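Local atomic coordinates of xylose isomerase-like TIM barrel (Anabaena variabilis ATCC 29413, PDB entry 2QW5), a protein that binds a zinc ion and D-xylose in a TIM-barrel pocket and probably acts as a sugar or sugar-phosphate isomerase or epimerase. Residues T186-P191 against S292-R297; H219-G224 against S249-G254; G254-S259 against I278-F283. One frame throughout, in Å; residues are numbered along the deposited sequence. Where two conformers were deposited one is given.

The three contacts show how a TIM barrel assembles a binding site from loops that follow its strands. Interaction 1 joins the loop after strand 179-182 to the one after helix 287-290, bridging the longest span of chain; interactions 2 and 3 both fall within that span, one after the other, and share Gly254. The centres of interactions 2 and 3 lie about 10 Å apart, those of 1 and 2 about 11 Å, and those of 1 and 3 about 16 Å. All three reach D-xylose, through Glu189, His219 and Phe283. Arg297 ties them together, its guanidinium bonding to the carbonyls of Asp252 and Phe283.

Interaction 1: residues T186-P191 against S292-R297. With XLS (D-xylose), chain C.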
loop_
_atom_site.group_PDB
_atom_site.type_symbol
_atom_site.label_atom_id
_atom_site.label_comp_id
_atom_site.label_asym_id
_atom_site.label_seq_id
_atom_site.Cartn_x
_atom_site.Cartn_y
_atom_site.Cartn_z
ATOM N N THR A 186 -7.761 -10.258 -17.705
ATOM C CA THR A 186 -8.080 -10.929 -16.459
ATOM C C THR A 186 -8.292 -9.992 -15.288
ATOM O O THR A 186 -7.647 -8.946 -15.194
ATOM C CB THR A 186 -6.989 -11.972 -16.046
ATOM O OG1 THR A 186 -7.382 -12.596 -14.812
ATOM C CG2 THR A 186 -5.596 -11.353 -15.864
ATOM N N HIS A 187 -9.234 -10.370 -14.423
ATOM C CA HIS A 187 -9.504 -9.690 -13.142
ATOM C C HIS A 187 -8.234 -9.505 -12.283
ATOM O O HIS A 187 -8.167 -8.586 -11.486
ATOM C CB HIS A 187 -10.504 -10.498 -12.310
ATOM C CG HIS A 187 -9.962 -11.818 -11.824
ATOM N ND1 HIS A 187 -9.438 -11.987 -10.560
ATOM C CD2 HIS A 187 -9.790 -12.999 -12.460
ATOM C CE1 HIS A 187 -9.008 -13.225 -10.433
ATOM N NE2 HIS A 187 -9.206 -13.861 -11.571
ATOM N N TRP A 188 -7.254 -10.406 -12.423
ATOM C CA TRP A 188 -5.983 -10.256 -11.730
ATOM C C TRP A 188 -5.255 -8.971 -12.069
ATOM O O TRP A 188 -4.523 -8.465 -11.212
ATOM C CB TRP A 188 -5.060 -11.449 -11.964
ATOM C CG TRP A 188 -5.382 -12.647 -11.133
ATOM C CD1 TRP A 188 -5.836 -13.827 -11.578
ATOM C CD2 TRP A 188 -5.274 -12.773 -9.702
ATOM N NE1 TRP A 188 -6.011 -14.694 -10.537
ATOM C CE2 TRP A 188 -5.647 -14.082 -9.372
ATOM C CE3 TRP A 188 -4.868 -11.916 -8.675
ATOM C CZ2 TRP A 188 -5.665 -14.553 -8.045
ATOM C CZ3 TRP A 188 -4.846 -12.403 -7.353
ATOM C CH2 TRP A 188 -5.262 -13.705 -7.063
ATOM N N GLU A 189 -5.421 -8.474 -13.303
ATOM C CA GLU A 189 -4.749 -7.268 -13.775
ATOM C C GLU A 189 -5.564 -5.993 -13.860
ATOM O O GLU A 189 -4.967 -4.952 -13.805
ATOM C CB GLU A 189 -4.165 -7.492 -15.166
ATOM C CG GLU A 189 -3.149 -8.597 -15.279
ATOM C CD GLU A 189 -2.652 -8.760 -16.695
ATOM O OE1 GLU A 189 -2.376 -7.758 -17.370
ATOM O OE2 GLU A 189 -2.482 -9.904 -17.108
ATOM N N THR A 190 -6.899 -6.042 -13.968
ATOM C CA THR A 190 -7.642 -4.808 -14.212
ATOM C C THR A 190 -9.097 -5.029 -13.820
ATOM O O THR A 190 -9.506 -6.167 -13.818
ATOM C CB THR A 190 -7.469 -4.411 -15.727
ATOM O OG1 THR A 190 -7.678 -2.999 -15.891
ATOM C CG2 THR A 190 -8.342 -5.232 -16.663
ATOM N N PRO A 191 -9.859 -3.969 -13.454
ATOM C CA PRO A 191 -11.267 -4.153 -13.013
ATOM C C PRO A 191 -12.273 -4.594 -14.059
ATOM O O PRO A 191 -13.284 -5.228 -13.709
ATOM C CB PRO A 191 -11.624 -2.789 -12.441
ATOM C CG PRO A 191 -10.760 -1.863 -13.190
ATOM C CD PRO A 191 -9.460 -2.557 -13.319
ATOM N N SER A 292 3.677 -5.969 -11.132
ATOM C CA SER A 292 2.282 -5.912 -11.637
ATOM C C SER A 292 1.716 -7.270 -12.018
ATOM O O SER A 292 0.518 -7.500 -11.829
ATOM C CB SER A 292 2.139 -4.922 -12.796
ATOM O OG SER A 292 2.891 -5.345 -13.893
ATOM N N LEU A 293 2.572 -8.158 -12.542
ATOM C CA LEU A 293 2.202 -9.553 -12.871
ATOM C C LEU A 293 2.646 -10.592 -11.822
ATOM O O LEU A 293 2.420 -11.795 -12.021
ATOM C CB LEU A 293 2.686 -9.928 -14.265
ATOM C CG LEU A 293 2.189 -9.055 -15.443
ATOM C CD1 LEU A 293 2.547 -9.707 -16.728
ATOM C CD2 LEU A 293 0.690 -8.824 -15.400
ATOM N N ARG A 294 3.280 -10.147 -10.730
ATOM C CA ARG A 294 3.709 -11.025 -9.608
ATOM C C ARG A 294 4.530 -12.174 -10.134
ATOM O O ARG A 294 4.205 -13.338 -9.958
ATOM C CB ARG A 294 2.484 -11.472 -8.780
ATOM C CG ARG A 294 1.825 -10.255 -8.126
ATOM C CD ARG A 294 0.644 -10.666 -7.291
ATOM N NE ARG A 294 0.218 -9.560 -6.455
ATOM C CZ ARG A 294 -0.835 -9.548 -5.642
ATOM N NH1 ARG A 294 -1.688 -10.557 -5.571
ATOM N NH2 ARG A 294 -1.055 -8.469 -4.905
ATOM N N LEU A 295 5.627 -11.806 -10.806
ATOM C CA LEU A 295 6.439 -12.760 -11.509
ATOM C C LEU A 295 7.506 -13.353 -10.602
ATOM O O LEU A 295 8.487 -12.715 -10.296
ATOM C CB LEU A 295 7.063 -12.136 -12.774
ATOM C CG LEU A 295 6.094 -11.635 -13.859
ATOM C CD1 LEU A 295 6.864 -10.949 -15.008
ATOM C CD2 LEU A 295 5.195 -12.779 -14.332
ATOM N N THR A 296 7.259 -14.582 -10.174
ATOM C CA THR A 296 8.165 -15.332 -9.327
ATOM C C THR A 296 9.176 -16.110 -10.205
ATOM O O THR A 296 10.226 -16.526 -9.714
ATOM C CB THR A 296 7.407 -16.294 -8.415
ATOM O OG1 THR A 296 6.816 -17.301 -9.227
ATOM C CG2 THR A 296 6.275 -15.553 -7.565
ATOM N N ARG A 297 8.854 -16.308 -11.492
ATOM C CA ARG A 297 9.724 -17.023 -12.420
ATOM C C ARG A 297 10.977 -16.232 -12.787
ATOM O O ARG A 297 10.969 -14.994 -12.843
ATOM C CB ARG A 297 8.987 -17.403 -13.716
ATOM C CG ARG A 297 8.299 -16.238 -14.520
ATOM C CD ARG A 297 7.722 -16.747 -15.838
ATOM N NE ARG A 297 6.615 -15.914 -16.324
ATOM C CZ ARG A 297 6.715 -14.807 -17.058
ATOM N NH1 ARG A 297 7.889 -14.327 -17.422
ATOM N NH2 ARG A 297 5.598 -14.162 -17.412
HETATM C C1 XLS C . -1.511 -6.661 -20.542
HETATM C C2 XLS C . -1.909 -5.315 -21.136
HETATM C C3 XLS C . -1.082 -4.101 -20.582
HETATM C C4 XLS C . -0.762 -3.037 -21.614
HETATM O O1 XLS C . -2.407 -7.739 -20.249
HETATM O O2 XLS C . -1.951 -5.362 -22.562
HETATM O O3 XLS C . 0.170 -4.354 -19.942
HETATM O O4 XLS C . -1.949 -2.687 -22.267
#
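A carboxylate pressed against a leucine methyl is the odd feature here: Glu189 lays its CD 3.6 Å from CD2 of Leu293, and no hydrogen bond joins the two segments. Both are loops of a TIM barrel, one following strand 179-182 and the other following helix 287-290, and they meet beside the sugar pocket. Glu189 reaches across because its chain is extended beyond CG (chi2 179°), carrying the carboxylate from the backbone to the ligand. Its OE1 lies 2.9 Å from O1 of D-xylose and is also hydrogen-bonded to the hydroxyl of Tyr134, while OE2 has a long, weak ion pair with Arg253. The methyl of Leu293 thus packs on a group whose oxygens serve polar partners, which probably limits the freedom of the carboxylate to turn.

The second meeting is looser. Arg294, extended from CG to NE, crosses Trp188 at about a right angle, with NH1 4.1 Å from CZ3 and the guanidinium turned 56° from the indole plane. The stronger partner of NH1 is the carbonyl of Trp188 in the second subunit, so this arginine belongs as much to the subunit interface as to the fold. Arg294, with positive phi, is the C-prime residue of the Schellman motif that ends helix 287-290, and from there its side chain heads toward Trp188. The facing loop is shaped by an ST turn, in which Trp188 N donates to Thr186 OG1 at 3.2 Å and 162°.

Interaction 2: residues H219-G224 against S249-G254; sequences HEILDG and SPPDRG. With XLS (D-xylose), chain C.
Arg253 and His219 meet where helix 217-223, which follows strand 211-216 of the TIM barrel, and the loop after strand 243-248, where Pro250 to Arg253 form a type I beta turn, converge on the sugar. The side chain of Arg253 does not reach out straight. From CB, CG stands anti to the carbonyl carbon, and bends at chi2 and chi3 fold the chain back over its own loop. This brings NE to Ser249 OG at 3.1 Å, a fairly straight bond (161°) lying close to the guanidinium plane, which helps fix the rotation of the group. Beyond CZ the two ends part company. NH1 comes 3.2 Å from CE1 of His219, with the imidazole and guanidinium planes 72° apart. NH2 donates to water 1 at 3.2 Å and adds a weak bond to Ser249 OG. A leucine here would probably leave Ser249 OG and the water without this donor, and let the imidazole of His219 shift toward the vacated side.

His219 meets the sugar at the edge of its ring: NE2 donates to O1 of D-xylose at 3.2 Å, though with a bent angle of 135°. The same water donates to O1 and is bound to the zinc ion, so histidine holds O1 directly, while the zinc ion and Arg253 reach it through the water. Farther along the helix the contact turns apolar. Ile221 and Leu222 pack against the ring of Pro251, where Leu222 of the second subunit also packs, and the nearest approach is Leu222 CD1 to Pro251 CB, 3.9 Å.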
loop_
_atom_site.group_PDB
_atom_site.type_symbol
_atom_site.label_atom_id
_atom_site.label_comp_id
_atom_site.label_asym_id
_atom_site.label_seq_id
_atom_site.Cartn_x
_atom_site.Cartn_y
_atom_site.Cartn_z
ATOM N N HIS A 219 -5.900 -14.459 -21.201
ATOM C CA HIS A 219 -7.114 -13.827 -20.608
ATOM C C HIS A 219 -8.359 -14.655 -20.783
ATOM O O HIS A 219 -9.194 -14.704 -19.839
ATOM C CB HIS A 219 -7.337 -12.398 -21.086
ATOM C CG HIS A 219 -6.165 -11.508 -20.851
ATOM N ND1 HIS A 219 -5.531 -11.426 -19.631
ATOM C CD2 HIS A 219 -5.518 -10.659 -21.676
ATOM C CE1 HIS A 219 -4.507 -10.592 -19.733
ATOM N NE2 HIS A 219 -4.514 -10.068 -20.946
ATOM N N GLU A 220 -8.489 -15.346 -21.916
ATOM C CA GLU A 220 -9.672 -16.214 -22.162
ATOM C C GLU A 220 -9.714 -17.391 -21.181
ATOM O O GLU A 220 -10.739 -17.663 -20.553
ATOM C CB GLU A 220 -9.709 -16.722 -23.603
ATOM C CG GLU A 220 -10.942 -17.598 -23.958
ATOM C CD GLU A 220 -12.248 -16.904 -23.679
ATOM O OE1 GLU A 220 -12.305 -15.679 -23.897
ATOM O OE2 GLU A 220 -13.214 -17.581 -23.253
ATOM N N ILE A 221 -8.566 -18.028 -20.981
ATOM C CA ILE A 221 -8.464 -19.156 -20.066
ATOM C C ILE A 221 -8.675 -18.731 -18.614
ATOM O O ILE A 221 -9.406 -19.426 -17.895
ATOM C CB ILE A 221 -7.117 -19.858 -20.208
ATOM C CG1 ILE A 221 -7.029 -20.665 -21.511
ATOM C CG2 ILE A 221 -6.937 -20.915 -19.042
ATOM C CD1 ILE A 221 -7.959 -20.289 -22.769
ATOM N N LEU A 222 -8.036 -17.625 -18.182
ATOM C CA LEU A 222 -8.139 -17.173 -16.782
ATOM C C LEU A 222 -9.539 -16.771 -16.372
ATOM O O LEU A 222 -9.909 -17.012 -15.222
ATOM C CB LEU A 222 -7.152 -16.048 -16.416
ATOM C CG LEU A 222 -5.820 -16.537 -15.800
ATOM C CD1 LEU A 222 -5.126 -17.553 -16.712
ATOM C CD2 LEU A 222 -4.874 -15.368 -15.378
ATOM N N ASP A 223 -10.286 -16.124 -17.266
ATOM C CA ASP A 223 -11.643 -15.603 -16.937
ATOM C C ASP A 223 -12.828 -16.076 -17.774
ATOM O O ASP A 223 -13.987 -15.830 -17.373
ATOM C CB ASP A 223 -11.641 -14.054 -16.978
ATOM C CG ASP A 223 -10.785 -13.431 -15.904
ATOM O OD1 ASP A 223 -9.665 -13.928 -15.653
ATOM O OD2 ASP A 223 -11.236 -12.433 -15.291
ATOM N N GLY A 224 -12.570 -16.720 -18.905
ATOM C CA GLY A 224 -13.635 -17.091 -19.836
ATOM C C GLY A 224 -14.532 -18.227 -19.407
ATOM O O GLY A 224 -14.278 -18.931 -18.440
ATOM N N SER A 249 -0.736 -16.686 -25.776
ATOM C CA SER A 249 0.022 -16.392 -24.564
ATOM C C SER A 249 -0.363 -17.416 -23.526
ATOM O O SER A 249 -1.572 -17.664 -23.342
ATOM C CB SER A 249 -0.371 -15.019 -24.034
ATOM O OG SER A 249 0.510 -14.604 -23.020
ATOM N N PRO A 250 0.624 -17.996 -22.813
ATOM C CA PRO A 250 0.294 -19.024 -21.843
ATOM C C PRO A 250 -0.330 -18.391 -20.585
ATOM O O PRO A 250 -0.231 -17.179 -20.406
ATOM C CB PRO A 250 1.664 -19.660 -21.574
ATOM C CG PRO A 250 2.595 -18.578 -21.686
ATOM C CD PRO A 250 2.063 -17.701 -22.786
ATOM N N PRO A 251 -0.992 -19.180 -19.727
ATOM C CA PRO A 251 -1.588 -18.588 -18.493
ATOM C C PRO A 251 -0.646 -17.795 -17.586
ATOM O O PRO A 251 -1.055 -16.771 -17.037
ATOM C CB PRO A 251 -2.110 -19.819 -17.751
ATOM C CG PRO A 251 -2.499 -20.753 -18.883
ATOM C CD PRO A 251 -1.335 -20.611 -19.845
ATOM N N ASP A 252 0.613 -18.243 -17.471
ATOM C CA ASP A 252 1.587 -17.531 -16.644
ATOM C C ASP A 252 2.295 -16.382 -17.376
ATOM O O ASP A 252 3.125 -15.729 -16.781
ATOM C CB ASP A 252 2.584 -18.502 -15.989
ATOM C CG ASP A 252 3.804 -18.819 -16.861
ATOM O OD1 ASP A 252 3.746 -18.670 -18.089
ATOM O OD2 ASP A 252 4.828 -19.238 -16.267
ATOM N N ARG A 253 1.984 -16.201 -18.660
ATOM C CA ARG A 253 2.496 -15.162 -19.570
ATOM C C ARG A 253 3.965 -15.347 -19.941
ATOM O O ARG A 253 4.497 -14.466 -20.557
ATOM C CB ARG A 253 2.265 -13.727 -19.086
ATOM C CG ARG A 253 0.963 -13.425 -18.390
ATOM C CD ARG A 253 -0.286 -13.883 -19.053
ATOM N NE ARG A 253 -0.522 -13.368 -20.393
ATOM C CZ ARG A 253 -1.054 -12.186 -20.733
ATOM N NH1 ARG A 253 -1.347 -11.218 -19.840
ATOM N NH2 ARG A 253 -1.209 -11.933 -22.023
ATOM N N GLY A 254 4.557 -16.501 -19.625
ATOM C CA GLY A 254 5.974 -16.795 -19.900
ATOM C C GLY A 254 6.183 -17.726 -21.093
ATOM O O GLY A 254 5.798 -17.381 -22.206
HETATM C C1 XLS C . -1.511 -6.661 -20.542
HETATM C C2 XLS C . -1.909 -5.315 -21.136
HETATM C C3 XLS C . -1.082 -4.101 -20.582
HETATM C C4 XLS C . -0.762 -3.037 -21.614
HETATM O O1 XLS C . -2.407 -7.739 -20.249
HETATM O O2 XLS C . -1.951 -5.362 -22.562
HETATM O O3 XLS C . 0.170 -4.354 -19.942
HETATM O O4 XLS C . -1.949 -2.687 -22.267
HETATM O O HOH W 1 -2.097 -8.937 -22.463
#

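Interaction 3: residues G254-S259 against I278-F283; sequences GALHTS and IAVEIF. With ZN (zinc ion), chain D; XLS (D-xylose), chain C.
The loop 254-259 runs beside the end of strand 278-280 without a backbone hydrogen bond between them, and the two come nearest at Gly254 and Ile282, whose CA atoms are 5.4 Å apart. Ile282 turns its side chain onto the glycine's carbonyl: CG1 and CG2 both lie 3.4 Å from Gly254 O, and CD1 is at 3.6 Å, so three carbons of one isoleucine lie against that oxygen. Leu256 continues the apolar seam. Its CG stands anti to the backbone N (chi1 -172°), and CD2 then reaches both methyls of Val280, 4.1 Å from CG1, while its CB lies near the CD1 tip of Ile282.

Between the apolar residues, Glu281 points away from this loop and into the barrel. Its extended chain puts OE1 2.1 Å from the zinc ion, a site that Glu183, Asp216, Gln247 and water 1 complete. Phe283 brings CZ to 3.5 Å from C1 of D-xylose. The strand and the residues just past it thus turn Val280 and Ile282 toward the outer helix and Glu281 toward the metal inside the barrel.

Strand 278-280 is the last of the eight and closes the barrel, hydrogen-bonding to strand 243-248 on one side and strand 11-14 on the other, while helix 314-332 packs over Leu256, Val280 and Ile282.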
loop_
_atom_site.group_PDB
_atom_site.type_symbol
_atom_site.label_atom_id
_atom_site.label_comp_id
_atom_site.label_asym_id
_atom_site.label_seq_id
_atom_site.Cartn_x
_atom_site.Cartn_y
_atom_site.Cartn_z
ATOM N N GLY A 254 4.557 -16.501 -19.625
ATOM C CA GLY A 254 5.974 -16.795 -19.900
ATOM C C GLY A 254 6.183 -17.726 -21.093
ATOM O O GLY A 254 5.798 -17.381 -22.206
ATOM N N ALA A 255 6.745 -18.920 -20.839
ATOM C CA ALA A 255 7.105 -19.883 -21.885
ATOM C C ALA A 255 5.864 -20.439 -22.564
ATOM O O ALA A 255 5.028 -21.029 -21.918
ATOM C CB ALA A 255 7.936 -21.010 -21.324
ATOM N N LEU A 256 5.771 -20.275 -23.877
ATOM C CA LEU A 256 4.561 -20.716 -24.605
ATOM C C LEU A 256 4.542 -22.232 -24.888
ATOM O O LEU A 256 3.481 -22.849 -24.996
ATOM C CB LEU A 256 4.414 -19.852 -25.867
ATOM C CG LEU A 256 3.154 -19.944 -26.728
ATOM C CD1 LEU A 256 1.886 -19.659 -25.900
ATOM C CD2 LEU A 256 3.309 -18.988 -27.912
ATOM N N HIS A 257 5.717 -22.856 -24.922
ATOM C CA HIS A 257 5.820 -24.272 -25.265
ATOM C C HIS A 257 5.638 -25.267 -24.109
ATOM O O HIS A 257 5.554 -26.476 -24.366
ATOM C CB HIS A 257 7.138 -24.557 -26.006
ATOM C CG HIS A 257 8.359 -24.328 -25.186
ATOM N ND1 HIS A 257 8.688 -23.093 -24.673
ATOM C CD2 HIS A 257 9.373 -25.165 -24.850
ATOM C CE1 HIS A 257 9.841 -23.183 -24.031
ATOM N NE2 HIS A 257 10.277 -24.432 -24.122
ATOM N N THR A 258 5.608 -24.781 -22.855
ATOM C CA THR A 258 5.371 -25.633 -21.688
ATOM C C THR A 258 4.236 -24.987 -20.899
ATOM O O THR A 258 4.447 -24.172 -19.987
ATOM C CB THR A 258 6.626 -25.759 -20.871
ATOM O OG1 THR A 258 7.042 -24.445 -20.501
ATOM C CG2 THR A 258 7.711 -26.415 -21.692
ATOM N N SER A 259 3.020 -25.320 -21.274
ATOM C CA SER A 259 1.879 -24.665 -20.603
ATOM C C SER A 259 0.607 -25.366 -20.856
ATOM O O SER A 259 0.552 -26.238 -21.696
ATOM C CB SER A 259 1.713 -23.213 -21.097
ATOM O OG SER A 259 1.078 -23.116 -22.356
ATOM N N ILE A 278 -1.345 -13.766 -36.036
ATOM C CA ILE A 278 -1.428 -14.378 -34.693
ATOM C C ILE A 278 -0.196 -13.895 -33.939
ATOM O O ILE A 278 0.897 -14.205 -34.350
ATOM C CB ILE A 278 -1.410 -15.932 -34.760
ATOM C CG1 ILE A 278 -2.617 -16.482 -35.530
ATOM C CG2 ILE A 278 -1.380 -16.534 -33.350
ATOM C CD1 ILE A 278 -3.941 -16.234 -34.854
ATOM N N ALA A 279 -0.371 -13.117 -32.848
ATOM C CA ALA A 279 0.776 -12.571 -32.096
ATOM C C ALA A 279 1.150 -13.392 -30.857
ATOM O O ALA A 279 0.305 -13.739 -30.083
ATOM C CB ALA A 279 0.530 -11.169 -31.692
ATOM N N VAL A 280 2.436 -13.723 -30.733
ATOM C CA VAL A 280 2.989 -14.365 -29.549
ATOM C C VAL A 280 3.198 -13.224 -28.541
ATOM O O VAL A 280 3.967 -12.317 -28.818
ATOM C CB VAL A 280 4.365 -15.035 -29.860
ATOM C CG1 VAL A 280 5.112 -15.407 -28.556
ATOM C CG2 VAL A 280 4.158 -16.231 -30.772
ATOM N N GLU A 281 2.490 -13.257 -27.407
ATOM C CA GLU A 281 2.639 -12.222 -26.385
ATOM C C GLU A 281 3.198 -12.795 -25.074
ATOM O O GLU A 281 2.470 -13.348 -24.261
ATOM C CB GLU A 281 1.343 -11.494 -26.139
ATOM C CG GLU A 281 1.607 -10.179 -25.373
ATOM C CD GLU A 281 0.363 -9.432 -25.076
ATOM O OE1 GLU A 281 -0.561 -10.108 -24.560
ATOM O OE2 GLU A 281 0.323 -8.204 -25.316
ATOM N N ILE A 282 4.509 -12.655 -24.903
ATOM C CA ILE A 282 5.223 -13.141 -23.752
ATOM C C ILE A 282 5.728 -11.896 -22.968
ATOM O O ILE A 282 6.419 -11.016 -23.530
ATOM C CB ILE A 282 6.413 -14.065 -24.196
ATOM C CG1 ILE A 282 5.851 -15.349 -24.869
ATOM C CG2 ILE A 282 7.318 -14.430 -22.989
ATOM C CD1 ILE A 282 6.937 -16.291 -25.402
ATOM N N PHE A 283 5.387 -11.864 -21.682
ATOM C CA PHE A 283 5.752 -10.801 -20.757
ATOM C C PHE A 283 7.014 -11.267 -20.048
ATOM O O PHE A 283 6.970 -12.112 -19.176
ATOM C CB PHE A 283 4.628 -10.540 -19.753
ATOM C CG PHE A 283 3.468 -9.826 -20.350
ATOM C CD1 PHE A 283 2.587 -10.496 -21.175
ATOM C CD2 PHE A 283 3.266 -8.478 -20.117
ATOM C CE1 PHE A 283 1.484 -9.838 -21.748
ATOM C CE2 PHE A 283 2.131 -7.821 -20.681
ATOM C CZ PHE A 283 1.275 -8.524 -21.500
HETATM ZN ZN ZN D . -2.557 -9.459 -24.370
HETATM C C1 XLS C . -1.511 -6.661 -20.542
HETATM C C2 XLS C . -1.909 -5.315 -21.136
HETATM C C3 XLS C . -1.082 -4.101 -20.582
HETATM C C4 XLS C . -0.762 -3.037 -21.614
HETATM O O1 XLS C . -2.407 -7.739 -20.249
HETATM O O2 XLS C . -1.951 -5.362 -22.562
HETATM O O3 XLS C . 0.170 -4.354 -19.942
HETATM O O4 XLS C . -1.949 -2.687 -22.267
HETATM O O HOH W 1 -2.097 -8.937 -22.463
#